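Local atomic coordinates of phage related exonuclease (Haemophilus somnus 129PT, PDB entry 3K93), a protein that probably degrades DNA as a metal-dependent, phage-type exonuclease of the PD-(D/E)XK nuclease superfamily. Residues L15-G20 / K38-E43; G31-T36 / V208-K213; V77-A82 / Q152-F157; E98-V103 / I109-C114; S120-F123 / E127-E130. All blocks are in the same frame, centred on the assembly; numbering follows the deposited sequence.

Interaction 1 (L15-G20 / K38-E43)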
# COMPACT_ATOMS: atom_id res chain seq x y z
N LEU A 15 -17.86 -8.69 -9.33
CA LEU A 15 -18.82 -7.59 -9.39
C LEU A 15 -18.46 -6.44 -8.46
O LEU A 15 -18.77 -5.29 -8.75
CB LEU A 15 -20.24 -8.06 -9.02
CG LEU A 15 -21.07 -8.78 -10.05
CD1 LEU A 15 -22.30 -9.37 -9.35
CD2 LEU A 15 -21.47 -7.81 -11.22
N HIS A 16 -17.85 -6.73 -7.32
CA HIS A 16 -17.45 -5.66 -6.41
C HIS A 16 -16.48 -4.68 -7.10
O HIS A 16 -16.54 -3.51 -6.83
CB HIS A 16 -16.83 -6.22 -5.13
CG HIS A 16 -15.47 -6.79 -5.32
ND1 HIS A 16 -15.25 -7.99 -5.96
CD2 HIS A 16 -14.25 -6.31 -5.00
CE1 HIS A 16 -13.95 -8.23 -6.01
NE2 HIS A 16 -13.33 -7.23 -5.44
N LYS A 17 -15.66 -5.17 -8.02
CA LYS A 17 -14.72 -4.29 -8.75
C LYS A 17 -15.41 -3.21 -9.56
O LYS A 17 -14.85 -2.15 -9.75
CB LYS A 17 -13.79 -5.10 -9.64
CG LYS A 17 -12.79 -5.96 -8.85
CD LYS A 17 -12.08 -6.97 -9.78
CE LYS A 17 -10.93 -7.69 -9.06
NZ LYS A 17 -10.30 -8.72 -9.99
N ILE A 18 -16.63 -3.45 -10.02
CA ILE A 18 -17.29 -2.52 -10.95
C ILE A 18 -18.58 -1.93 -10.37
O ILE A 18 -19.21 -1.08 -10.99
CB ILE A 18 -17.47 -3.12 -12.39
CG1 ILE A 18 -18.34 -4.36 -12.42
CG2 ILE A 18 -16.08 -3.54 -13.01
CD1 ILE A 18 -19.77 -4.10 -12.16
N ILE A 19 -18.92 -2.33 -9.14
CA ILE A 19 -20.18 -1.94 -8.53
C ILE A 19 -20.17 -0.50 -7.95
O ILE A 19 -21.21 0.09 -7.72
CB ILE A 19 -20.57 -2.92 -7.35
CG1 ILE A 19 -22.08 -2.94 -7.13
CG2 ILE A 19 -19.82 -2.54 -6.01
CD1 ILE A 19 -22.82 -3.42 -8.36
N GLY A 20 -18.99 0.04 -7.71
CA GLY A 20 -18.87 1.34 -7.08
C GLY A 20 -19.54 2.43 -7.88
O GLY A 20 -19.64 2.38 -9.13
N LYS A 38 -13.38 1.30 -14.18
CA LYS A 38 -12.72 1.36 -15.48
C LYS A 38 -11.42 0.60 -15.51
O LYS A 38 -11.12 -0.08 -16.46
CB LYS A 38 -12.47 2.79 -15.88
CG LYS A 38 -13.74 3.48 -16.25
CD LYS A 38 -13.55 4.98 -16.16
CE LYS A 38 -13.31 5.60 -17.46
NZ LYS A 38 -13.76 7.07 -17.36
N SER A 39 -10.67 0.70 -14.43
CA SER A 39 -9.43 -0.04 -14.32
C SER A 39 -9.71 -1.56 -14.34
O SER A 39 -9.02 -2.31 -15.04
CB SER A 39 -8.69 0.39 -13.05
OG SER A 39 -7.54 -0.40 -12.90
N ALA A 40 -10.74 -2.01 -13.64
CA ALA A 40 -11.11 -3.43 -13.68
C ALA A 40 -11.57 -3.87 -15.07
O ALA A 40 -11.22 -4.97 -15.53
CB ALA A 40 -12.19 -3.75 -12.61
N VAL A 41 -12.37 -3.05 -15.74
CA VAL A 41 -12.85 -3.39 -17.08
C VAL A 41 -11.68 -3.47 -18.09
O VAL A 41 -11.68 -4.29 -18.99
CB VAL A 41 -13.95 -2.38 -17.56
CG1 VAL A 41 -14.34 -2.66 -19.05
CG2 VAL A 41 -15.23 -2.45 -16.59
N ARG A 42 -10.67 -2.64 -17.92
CA ARG A 42 -9.47 -2.74 -18.77
C ARG A 42 -8.76 -4.07 -18.59
O ARG A 42 -8.23 -4.62 -19.55
CB ARG A 42 -8.48 -1.65 -18.43
CG ARG A 42 -8.87 -0.29 -18.96
CD ARG A 42 -7.97 0.73 -18.27
NE ARG A 42 -8.56 2.03 -18.41
CZ ARG A 42 -8.40 3.03 -17.59
NH1 ARG A 42 -7.62 2.93 -16.52
NH2 ARG A 42 -9.01 4.17 -17.86
N GLU A 43 -8.72 -4.58 -17.36
CA GLU A 43 -8.09 -5.87 -17.13
C GLU A 43 -8.87 -6.98 -17.82
O GLU A 43 -8.29 -7.94 -18.37
CB GLU A 43 -7.98 -6.18 -15.64
CG GLU A 43 -7.04 -5.28 -14.89
CD GLU A 43 -6.94 -5.61 -13.38
OE1 GLU A 43 -7.86 -6.21 -12.82
OE2 GLU A 43 -5.93 -5.23 -12.76
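With chi1 of 62°, I18 carries its CG1 between the backbone N and the carbonyl carbon and holds out CG2, anti to that carbon, as the branch that meets A40 and V41; V41, at chi1 174°, answers with its own CG2. The contact is a helix-helix packing in which the short, weakly bonded helix 15-19 leans on the early turns of helix 35-50. Their axes come within 8.8 Å and their directions differ by 136°, so the two run roughly against each other but well away from true antiparallel. A40 presents just a methyl at the point of closest approach: K17 and A40 bring their CA atoms to 6.2 Å, and K17 CB rests 3.6 Å from A40 CB. Beyond that point the K17 chain stays extended and its CG lies over one face of the H16 ring, near the rim. K17 NZ remains 4.5 Å from E43 OE1, too far for a salt bridge, though the opposite charges may still attract weakly. On the buried side I18 also touches A37 and M44 of helix 35-50, while V41 reaches Y214 and Y215 of helix 198-221. R42 forms long, weak ion pairs with D126 and E130 of the second subunit, and its NE bonds Y214 OH. The side chains of I18 and V41 cross at about a right angle, their CG2 methyls 3.8 Å apart.

Interaction 2 (G31-T36 / V208-K213); sequences GKLTDT and VSAAQK
This is a small apolar contact of a loop on a helix: the linker between helices 25-29 and 35-50 lies against the long C-terminal helix 198-221, bringing together parts of the chain more than 170 residues apart. L33 and A210 carry most of it. The L33 side chain is directed at the helix, its CG anti to the carbonyl carbon (chi1 -69°), and its two end methyls touch the backbone where A210 passes into A211. One branch, L33 CD2, lies 3.8 Å from the A210 CB methyl and equally near the backbone N of A211. The other, L33 CD1, settles 3.9 Å from A210 O. The A210 methyl points at the linker and A211 is also small, which is consistent with L33 lying this close to the helix backbone. The second foothold is G31, whose carbonyl O touches A210 CB at 3.4 Å; here the two backbones come closest, with 5.9 Å between the CA atoms of G31 and A210. No hydrogen bond links the two segments, but K32 O accepts from NH2 of R207, the residue just before V208. L33 also packs on R207 and Y214, and on K38 of helix 35-50. The linker is a helix-loop-helix connection: G31, at positive phi (73°), ends helix 25-29 in a Schellman motif, and T34 is the N-cap of helix 35-50, its OG1 accepting from A37 N.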
# COMPACT_ATOMS: atom_id res chain seq x y z
N GLY A 31 -24.98 6.90 -15.34
CA GLY A 31 -24.24 5.67 -15.63
C GLY A 31 -22.75 5.85 -15.86
O GLY A 31 -22.13 5.05 -16.57
N LYS A 32 -22.15 6.89 -15.27
CA LYS A 32 -20.69 7.06 -15.39
C LYS A 32 -20.02 6.05 -14.50
O LYS A 32 -20.48 5.79 -13.38
CB LYS A 32 -20.25 8.46 -14.97
CG LYS A 32 -21.03 9.60 -15.65
CD LYS A 32 -20.20 10.30 -16.65
CE LYS A 32 -21.01 11.27 -17.42
NZ LYS A 32 -20.17 11.69 -18.55
N LEU A 33 -18.92 5.49 -14.97
CA LEU A 33 -18.16 4.51 -14.21
C LEU A 33 -17.11 5.19 -13.32
O LEU A 33 -16.57 6.21 -13.70
CB LEU A 33 -17.44 3.57 -15.17
CG LEU A 33 -18.26 2.58 -16.01
CD1 LEU A 33 -17.34 1.92 -16.99
CD2 LEU A 33 -18.90 1.55 -15.14
N THR A 34 -16.80 4.60 -12.18
CA THR A 34 -15.71 5.10 -11.33
C THR A 34 -14.39 4.72 -11.96
O THR A 34 -14.34 3.81 -12.81
CB THR A 34 -15.76 4.44 -9.95
OG1 THR A 34 -15.68 3.02 -10.11
CG2 THR A 34 -17.10 4.80 -9.20
N ASP A 35 -13.32 5.38 -11.55
CA ASP A 35 -11.97 5.03 -12.01
C ASP A 35 -11.59 3.58 -11.64
O ASP A 35 -10.95 2.89 -12.43
CB ASP A 35 -10.91 5.97 -11.40
CG ASP A 35 -10.94 7.37 -12.00
OD1 ASP A 35 -11.55 7.59 -13.06
OD2 ASP A 35 -10.30 8.26 -11.41
N THR A 36 -11.97 3.14 -10.45
CA THR A 36 -11.78 1.75 -10.10
C THR A 36 -12.45 0.80 -11.06
O THR A 36 -11.86 -0.20 -11.43
CB THR A 36 -12.30 1.45 -8.68
OG1 THR A 36 -11.50 2.17 -7.79
CG2 THR A 36 -12.25 -0.06 -8.30
N VAL A 208 -23.14 -3.07 -14.59
CA VAL A 208 -22.60 -3.99 -15.58
C VAL A 208 -22.88 -3.46 -17.01
O VAL A 208 -22.02 -3.52 -17.87
CB VAL A 208 -23.13 -5.38 -15.42
CG1 VAL A 208 -22.84 -6.24 -16.68
CG2 VAL A 208 -22.56 -6.02 -14.14
N SER A 209 -24.05 -2.90 -17.21
CA SER A 209 -24.40 -2.35 -18.50
C SER A 209 -23.48 -1.19 -18.89
O SER A 209 -23.04 -1.12 -20.03
CB SER A 209 -25.83 -1.86 -18.45
OG SER A 209 -26.16 -1.31 -19.69
N ALA A 210 -23.15 -0.33 -17.94
CA ALA A 210 -22.20 0.74 -18.20
C ALA A 210 -20.80 0.12 -18.48
O ALA A 210 -20.12 0.54 -19.43
CB ALA A 210 -22.15 1.70 -17.02
N ALA A 211 -20.42 -0.88 -17.70
CA ALA A 211 -19.14 -1.59 -17.93
C ALA A 211 -19.05 -2.21 -19.32
O ALA A 211 -18.00 -2.15 -19.93
CB ALA A 211 -18.87 -2.67 -16.82
N GLN A 212 -20.14 -2.79 -19.81
CA GLN A 212 -20.13 -3.44 -21.13
C GLN A 212 -19.95 -2.40 -22.25
O GLN A 212 -19.26 -2.67 -23.24
CB GLN A 212 -21.44 -4.21 -21.37
CG GLN A 212 -21.65 -5.43 -20.43
CD GLN A 212 -23.04 -6.02 -20.54
OE1 GLN A 212 -24.02 -5.30 -20.77
NE2 GLN A 212 -23.14 -7.35 -20.42
N LYS A 213 -20.57 -1.22 -22.09
CA LYS A 213 -20.39 -0.17 -23.06
C LYS A 213 -18.95 0.31 -23.07
O LYS A 213 -18.39 0.48 -24.13
CB LYS A 213 -21.34 1.00 -22.84
CG LYS A 213 -22.80 0.64 -23.14
CD LYS A 213 -23.76 1.86 -22.99
CE LYS A 213 -25.26 1.43 -23.05
NZ LYS A 213 -25.75 1.36 -24.43

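Interaction 3 (V77-A82 / Q152-F157); sequences VTRGLA and QAQIDF
R79 meets Q154 and D156 through its guanidinium group, where nearly all the close packing lies. Extended from CG to NE (chi2 171°, chi3 176°), the R79 chain carries that group across to the strand. NH1 and NH2 grip D156 end-on, one nitrogen to each oxygen: R79 NH1 gives a 2.8 Å bond to the syn lone pair of D156 OD2, and R79 NH2 an equally short one to D156 OD1. The guanidinium and carboxylate planes lie nearly coplanar, 27° apart. Along the adjoining edge, side-on, two nitrogens converge on Q154 OE1, R79 NH2 at 2.7 Å and R79 NE at a longer 3.3 Å. Both come from the same face of the amide, NE from above its plane and NH2 tilted from it. NH2 thus serves both partners, and the guanidinium is held against rotation. The salt bridge ties the C-terminal end of helix 68-79 to strand 152-158, just before G80 closes that helix in a Schellman motif. S75 O accepts from R79 NH1, and S75 OG and T191 OG1 bond D156. The helix end is far looser: V77, T78 and G80 lie exposed to solvent as the chain moves away toward A82.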
# COMPACT_ATOMS: atom_id res chain seq x y z
N VAL A 77 -23.00 -30.08 8.05
CA VAL A 77 -23.22 -30.55 9.43
C VAL A 77 -23.67 -29.40 10.33
O VAL A 77 -24.46 -29.60 11.23
CB VAL A 77 -21.99 -31.26 10.08
CG1 VAL A 77 -21.54 -32.45 9.23
CG2 VAL A 77 -20.87 -30.27 10.30
N THR A 78 -23.19 -28.19 10.08
CA THR A 78 -23.62 -27.03 10.85
C THR A 78 -25.14 -26.84 10.74
O THR A 78 -25.77 -26.40 11.69
CB THR A 78 -22.90 -25.76 10.40
OG1 THR A 78 -21.51 -25.86 10.75
CG2 THR A 78 -23.51 -24.53 11.08
N ARG A 79 -25.71 -27.23 9.59
CA ARG A 79 -27.14 -27.08 9.33
C ARG A 79 -27.97 -28.38 9.35
O ARG A 79 -29.17 -28.34 9.12
CB ARG A 79 -27.33 -26.42 7.95
CG ARG A 79 -26.74 -25.04 7.87
CD ARG A 79 -26.74 -24.53 6.48
NE ARG A 79 -26.26 -23.16 6.46
CZ ARG A 79 -24.98 -22.80 6.44
NH1 ARG A 79 -23.99 -23.70 6.43
NH2 ARG A 79 -24.68 -21.50 6.40
N GLY A 80 -27.34 -29.52 9.60
CA GLY A 80 -28.05 -30.79 9.56
C GLY A 80 -28.54 -31.15 8.17
O GLY A 80 -29.53 -31.85 8.05
N LEU A 81 -27.85 -30.68 7.14
CA LEU A 81 -28.24 -30.92 5.75
C LEU A 81 -27.14 -31.67 5.02
O LEU A 81 -25.97 -31.41 5.27
CB LEU A 81 -28.44 -29.57 5.02
CG LEU A 81 -29.57 -28.69 5.55
CD1 LEU A 81 -29.38 -27.27 5.07
CD2 LEU A 81 -30.93 -29.27 5.11
N ALA A 82 -27.51 -32.56 4.10
CA ALA A 82 -26.55 -33.24 3.23
C ALA A 82 -26.36 -32.34 2.04
O ALA A 82 -27.24 -32.25 1.22
CB ALA A 82 -27.12 -34.57 2.78
N GLN A 152 -32.20 -15.84 -0.06
CA GLN A 152 -31.11 -15.55 0.86
C GLN A 152 -29.83 -16.28 0.52
O GLN A 152 -29.84 -17.22 -0.25
CB GLN A 152 -31.52 -15.72 2.34
CG GLN A 152 -31.64 -17.10 2.89
CD GLN A 152 -31.42 -17.13 4.45
OE1 GLN A 152 -30.69 -17.96 4.96
NE2 GLN A 152 -32.04 -16.17 5.18
N ALA A 153 -28.73 -15.76 1.05
CA ALA A 153 -27.38 -16.30 0.91
C ALA A 153 -26.74 -16.29 2.29
O ALA A 153 -27.03 -15.40 3.10
CB ALA A 153 -26.53 -15.45 -0.07
N GLN A 154 -25.90 -17.27 2.55
CA GLN A 154 -25.15 -17.32 3.76
C GLN A 154 -23.70 -17.57 3.42
O GLN A 154 -23.39 -18.53 2.75
CB GLN A 154 -25.72 -18.42 4.67
CG GLN A 154 -27.14 -18.15 5.13
CD GLN A 154 -27.66 -19.23 6.00
OE1 GLN A 154 -26.89 -19.94 6.62
NE2 GLN A 154 -28.97 -19.38 6.06
N ILE A 155 -22.83 -16.68 3.88
CA ILE A 155 -21.40 -16.79 3.61
C ILE A 155 -20.81 -17.45 4.84
O ILE A 155 -20.87 -16.89 5.93
CB ILE A 155 -20.75 -15.41 3.42
CG1 ILE A 155 -21.41 -14.64 2.29
CG2 ILE A 155 -19.26 -15.53 3.18
CD1 ILE A 155 -21.20 -13.12 2.37
N ASP A 156 -20.30 -18.66 4.66
CA ASP A 156 -19.62 -19.41 5.73
C ASP A 156 -18.11 -19.17 5.64
O ASP A 156 -17.42 -19.76 4.80
CB ASP A 156 -19.89 -20.91 5.54
CG ASP A 156 -21.28 -21.36 6.03
OD1 ASP A 156 -22.06 -20.56 6.61
OD2 ASP A 156 -21.55 -22.56 5.86
N PHE A 157 -17.59 -18.28 6.49
CA PHE A 157 -16.16 -18.10 6.68
C PHE A 157 -15.72 -19.27 7.56
O PHE A 157 -16.23 -19.42 8.67
CB PHE A 157 -15.87 -16.79 7.39
CG PHE A 157 -16.16 -15.59 6.57
CD1 PHE A 157 -15.26 -15.17 5.62
CD2 PHE A 157 -17.31 -14.88 6.75
CE1 PHE A 157 -15.52 -14.05 4.86
CE2 PHE A 157 -17.57 -13.75 5.98
CZ PHE A 157 -16.69 -13.35 5.04

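Interaction 4 (E98-V103 / I109-C114). With NA (sodium ion), chain B.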
# COMPACT_ATOMS: atom_id res chain seq x y z
N GLU A 98 -20.85 -19.38 -10.66
CA GLU A 98 -20.91 -20.75 -10.23
C GLU A 98 -20.84 -20.70 -8.72
O GLU A 98 -19.81 -20.46 -8.19
CB GLU A 98 -19.73 -21.54 -10.76
CG GLU A 98 -19.71 -22.97 -10.24
CD GLU A 98 -18.59 -23.79 -10.80
OE1 GLU A 98 -18.45 -23.87 -12.02
OE2 GLU A 98 -17.84 -24.36 -9.99
N CYS A 99 -21.96 -20.92 -8.04
CA CYS A 99 -22.00 -20.89 -6.59
C CYS A 99 -21.47 -22.20 -6.05
O CYS A 99 -21.27 -23.16 -6.82
CB CYS A 99 -23.43 -20.63 -6.09
SG CYS A 99 -24.63 -21.94 -6.42
N ASP A 100 -21.18 -22.23 -4.75
CA ASP A 100 -20.68 -23.44 -4.09
C ASP A 100 -21.82 -24.38 -3.81
O ASP A 100 -21.78 -25.55 -4.21
CB ASP A 100 -20.00 -23.11 -2.76
CG ASP A 100 -18.71 -22.31 -2.95
OD1 ASP A 100 -18.03 -22.57 -3.98
OD2 ASP A 100 -18.40 -21.40 -2.08
N ILE A 101 -22.84 -23.88 -3.10
CA ILE A 101 -23.98 -24.69 -2.68
C ILE A 101 -25.30 -23.99 -2.99
O ILE A 101 -25.47 -22.81 -2.72
CB ILE A 101 -23.93 -24.99 -1.18
CG1 ILE A 101 -22.51 -25.42 -0.74
CG2 ILE A 101 -24.96 -26.07 -0.81
CD1 ILE A 101 -22.29 -25.60 0.77
N TYR A 102 -26.22 -24.74 -3.59
CA TYR A 102 -27.57 -24.27 -3.87
C TYR A 102 -28.51 -25.18 -3.10
O TYR A 102 -28.41 -26.38 -3.24
CB TYR A 102 -27.87 -24.38 -5.38
CG TYR A 102 -29.31 -24.15 -5.79
CD1 TYR A 102 -30.06 -23.11 -5.27
CD2 TYR A 102 -29.91 -24.97 -6.77
CE1 TYR A 102 -31.39 -22.88 -5.68
CE2 TYR A 102 -31.26 -24.74 -7.19
CZ TYR A 102 -31.97 -23.70 -6.63
OH TYR A 102 -33.26 -23.46 -7.00
N VAL A 103 -29.39 -24.60 -2.28
CA VAL A 103 -30.39 -25.38 -1.49
C VAL A 103 -31.79 -24.89 -1.92
O VAL A 103 -32.33 -23.91 -1.34
CB VAL A 103 -30.16 -25.21 0.06
CG1 VAL A 103 -31.00 -26.22 0.86
CG2 VAL A 103 -28.68 -25.36 0.40
N ILE A 109 -28.57 -19.80 -1.15
CA ILE A 109 -27.21 -20.04 -1.61
C ILE A 109 -26.28 -20.06 -0.39
O ILE A 109 -26.39 -19.22 0.49
CB ILE A 109 -26.73 -18.92 -2.56
CG1 ILE A 109 -27.57 -18.88 -3.82
CG2 ILE A 109 -25.24 -19.08 -2.92
CD1 ILE A 109 -27.30 -20.08 -4.77
N ILE A 110 -25.36 -21.01 -0.36
CA ILE A 110 -24.28 -20.97 0.60
C ILE A 110 -22.99 -20.85 -0.14
O ILE A 110 -22.84 -21.47 -1.18
CB ILE A 110 -24.24 -22.20 1.50
CG1 ILE A 110 -25.53 -22.30 2.31
CG2 ILE A 110 -23.06 -22.10 2.48
CD1 ILE A 110 -25.82 -23.73 2.86
N ASP A 111 -22.09 -20.03 0.39
CA ASP A 111 -20.76 -19.88 -0.12
C ASP A 111 -19.72 -20.06 1.01
O ASP A 111 -19.84 -19.46 2.09
CB ASP A 111 -20.59 -18.48 -0.75
CG ASP A 111 -19.42 -18.43 -1.74
OD1 ASP A 111 -18.26 -18.32 -1.28
OD2 ASP A 111 -19.65 -18.56 -2.98
N THR A 112 -18.72 -20.90 0.77
CA THR A 112 -17.67 -21.15 1.72
C THR A 112 -16.44 -20.28 1.40
O THR A 112 -16.00 -20.22 0.24
CB THR A 112 -17.26 -22.63 1.69
OG1 THR A 112 -16.82 -22.97 0.37
CG2 THR A 112 -18.40 -23.55 2.13
N LYS A 113 -15.88 -19.62 2.41
CA LYS A 113 -14.66 -18.85 2.27
C LYS A 113 -13.65 -19.43 3.26
O LYS A 113 -13.82 -19.30 4.48
CB LYS A 113 -14.94 -17.38 2.60
CG LYS A 113 -16.15 -16.78 1.83
CD LYS A 113 -15.84 -16.62 0.36
CE LYS A 113 -16.98 -15.88 -0.33
NZ LYS A 113 -16.83 -15.87 -1.79
N CYS A 114 -12.60 -20.06 2.73
CA CYS A 114 -11.58 -20.75 3.54
C CYS A 114 -10.49 -19.78 3.91
O CYS A 114 -9.60 -19.54 3.13
CB CYS A 114 -10.98 -21.93 2.74
SG CYS A 114 -12.16 -23.28 2.58
NA NA B . -16.45 -19.93 -2.10
O HOH W 1 -21.82 -19.67 -3.30
O HOH W 2 -15.43 -22.25 -2.85
O HOH W 3 -17.16 -18.53 -4.22
O HOH W 4 -14.51 -18.67 -2.30
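I101 and I110 face each other at the apolar centre of a beta hairpin, I101 CB 3.9 Å from I110 CB. On the same face V103 CG2 extends the patch to I110 CD1 at 4.1 Å, and I72 of helix 68-79 packs on I101. On the other face the I109 chain swings CD1 to within 3.6 Å of C99 SG and slants against the Y102 ring, with W148 of helix 137-148 covering C99 and I109. Between the faces, I101 and I110 form an antiparallel hydrogen-bonded pair, I110 N giving a 3.0 Å bond to I101 O, and Y102 and I109 the adjoining non-hydrogen-bonded pair. At D100, just before strand 101-103, the contact turns polar. A water ties D100 N to I110 O and D111 OD2. D100 OD2 takes a 2.9 Å bond from T112 N on its anti side and binds the sodium ion at 2.4 Å. D111 OD1 is a second ligand, T112 O a third, 2.4 Å from the sodium, and three waters complete six oxygens; two of these also donate to the carboxylates, one to D100 OD1 and one to D111 OD2. K113 bends back at chi2 (-70°) to set NZ 2.9 Å from D111 OD1 in a weakly bonded salt bridge, with Q140 as a further partner. D100 before one strand, with D111, T112 and K113 on the next, is consistent with the PD-(D/E)XK nuclease signature, so the sodium probably occupies the place of a catalytic divalent metal.

Interaction 5 (S120-F123 / E127-E130)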
# COMPACT_ATOMS: atom_id res chain seq x y z
N SER A 120 -6.49 -13.53 9.52
CA SER A 120 -7.33 -13.09 8.42
C SER A 120 -8.76 -13.63 8.59
O SER A 120 -9.71 -13.10 8.02
CB SER A 120 -6.72 -13.56 7.05
OG SER A 120 -6.80 -15.02 6.88
N HIS A 121 -8.92 -14.69 9.37
CA HIS A 121 -10.23 -15.29 9.59
C HIS A 121 -11.11 -14.41 10.49
O HIS A 121 -10.68 -14.03 11.57
CB HIS A 121 -10.08 -16.66 10.25
CG HIS A 121 -11.39 -17.33 10.51
ND1 HIS A 121 -12.15 -17.86 9.50
CD2 HIS A 121 -12.09 -17.50 11.65
CE1 HIS A 121 -13.25 -18.38 10.02
NE2 HIS A 121 -13.25 -18.15 11.31
N PRO A 122 -12.34 -14.11 10.06
CA PRO A 122 -13.24 -13.30 10.87
C PRO A 122 -14.05 -14.10 11.91
O PRO A 122 -15.18 -14.54 11.66
CB PRO A 122 -14.16 -12.67 9.83
CG PRO A 122 -14.20 -13.66 8.70
CD PRO A 122 -12.90 -14.40 8.72
N PHE A 123 -13.43 -14.30 13.06
CA PHE A 123 -14.05 -14.93 14.17
C PHE A 123 -15.24 -14.12 14.66
O PHE A 123 -16.22 -14.71 15.11
CB PHE A 123 -13.08 -15.08 15.34
CG PHE A 123 -12.03 -16.16 15.14
CD1 PHE A 123 -12.29 -17.46 15.52
CD2 PHE A 123 -10.79 -15.85 14.61
CE1 PHE A 123 -11.34 -18.46 15.35
CE2 PHE A 123 -9.85 -16.84 14.43
CZ PHE A 123 -10.14 -18.16 14.81
N GLU A 127 -16.56 -8.25 12.55
CA GLU A 127 -15.43 -8.51 11.69
C GLU A 127 -15.83 -9.24 10.41
O GLU A 127 -15.36 -8.90 9.32
CB GLU A 127 -14.37 -9.33 12.44
CG GLU A 127 -13.03 -9.46 11.72
CD GLU A 127 -12.06 -10.40 12.44
OE1 GLU A 127 -12.47 -11.13 13.43
OE2 GLU A 127 -10.89 -10.43 11.98
N ALA A 128 -16.69 -10.25 10.55
CA ALA A 128 -17.20 -11.03 9.41
C ALA A 128 -18.04 -10.18 8.49
O ALA A 128 -17.88 -10.23 7.28
CB ALA A 128 -17.97 -12.24 9.90
N GLN A 129 -18.95 -9.39 9.07
CA GLN A 129 -19.78 -8.47 8.30
C GLN A 129 -18.96 -7.49 7.48
O GLN A 129 -19.23 -7.26 6.31
CB GLN A 129 -20.72 -7.70 9.23
CG GLN A 129 -21.96 -8.50 9.56
CD GLN A 129 -22.61 -8.12 10.89
OE1 GLN A 129 -22.14 -7.24 11.60
NE2 GLN A 129 -23.69 -8.81 11.23
N GLU A 130 -17.95 -6.89 8.11
CA GLU A 130 -17.08 -5.97 7.42
C GLU A 130 -16.28 -6.68 6.37
O GLU A 130 -16.04 -6.11 5.30
CB GLU A 130 -16.08 -5.32 8.36
CG GLU A 130 -16.60 -4.14 9.07
CD GLU A 130 -15.76 -3.77 10.32
OE1 GLU A 130 -14.50 -3.91 10.29
OE2 GLU A 130 -16.38 -3.33 11.32
O HOH W 5 -10.83 -10.76 9.18
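E127, in the first turn of helix 125-135, begins the contact by reaching back over P122. Its CG is anti to the backbone N (chi1 -170°) and the chain is extended from there, which lays the carboxylate along the loop backbone: E127 OE1 is 3.4 Å from P122 CA and 3.3 Å from F123 N, and it takes a weak bond from F124 N. The other oxygen, OE2, has different partners. A water donates to E127 OE2 and to S120 O, each at 2.8 Å, and K46 of the third subunit forms a salt bridge to the same carboxylate oxygen while also bonding H121 O. The loop contains an inverse gamma turn centred on P122, closed by a weak bond from F123 N to H121 O, and leads from strand 108-114 into helix 125-135. Within it the H121 ring sets its CD2 edge 3.5 Å above the centre of the F123 ring, and F123 stacks in turn on F50 of the third subunit. At A128 the helix presses directly on the turn. P122 CB is only 3.5 Å from A128 CA, tighter than ordinary van der Waals contact, and 3.8 Å from A128 CB; T190 and V192 of strand 189-195 border the same alanine.

In the fold
Interactions 3 and 4 adjoin in the central sheet, their centres 8 Å apart: strands 152-158 and 108-114 are neighbours, D156 N lies 2.7 Å from D111 O, and the D156 side chain is about 8 Å from the sodium. Interaction 5 joins this side through F157, whose CG packs 3.5 Å from P122 CG; the H121 side chain is about 13 Å from the metal. Interactions 1 and 2 lie together on the other side of the chain's centre from interaction 4, touching through V41 CG2 and A211 CB at 3.7 Å, with centres 23 and 27 Å from that of interaction 4. The trimer connects the two parts: R42, from interaction 1, faces E127 and E130, from interaction 5, of a neighbouring subunit.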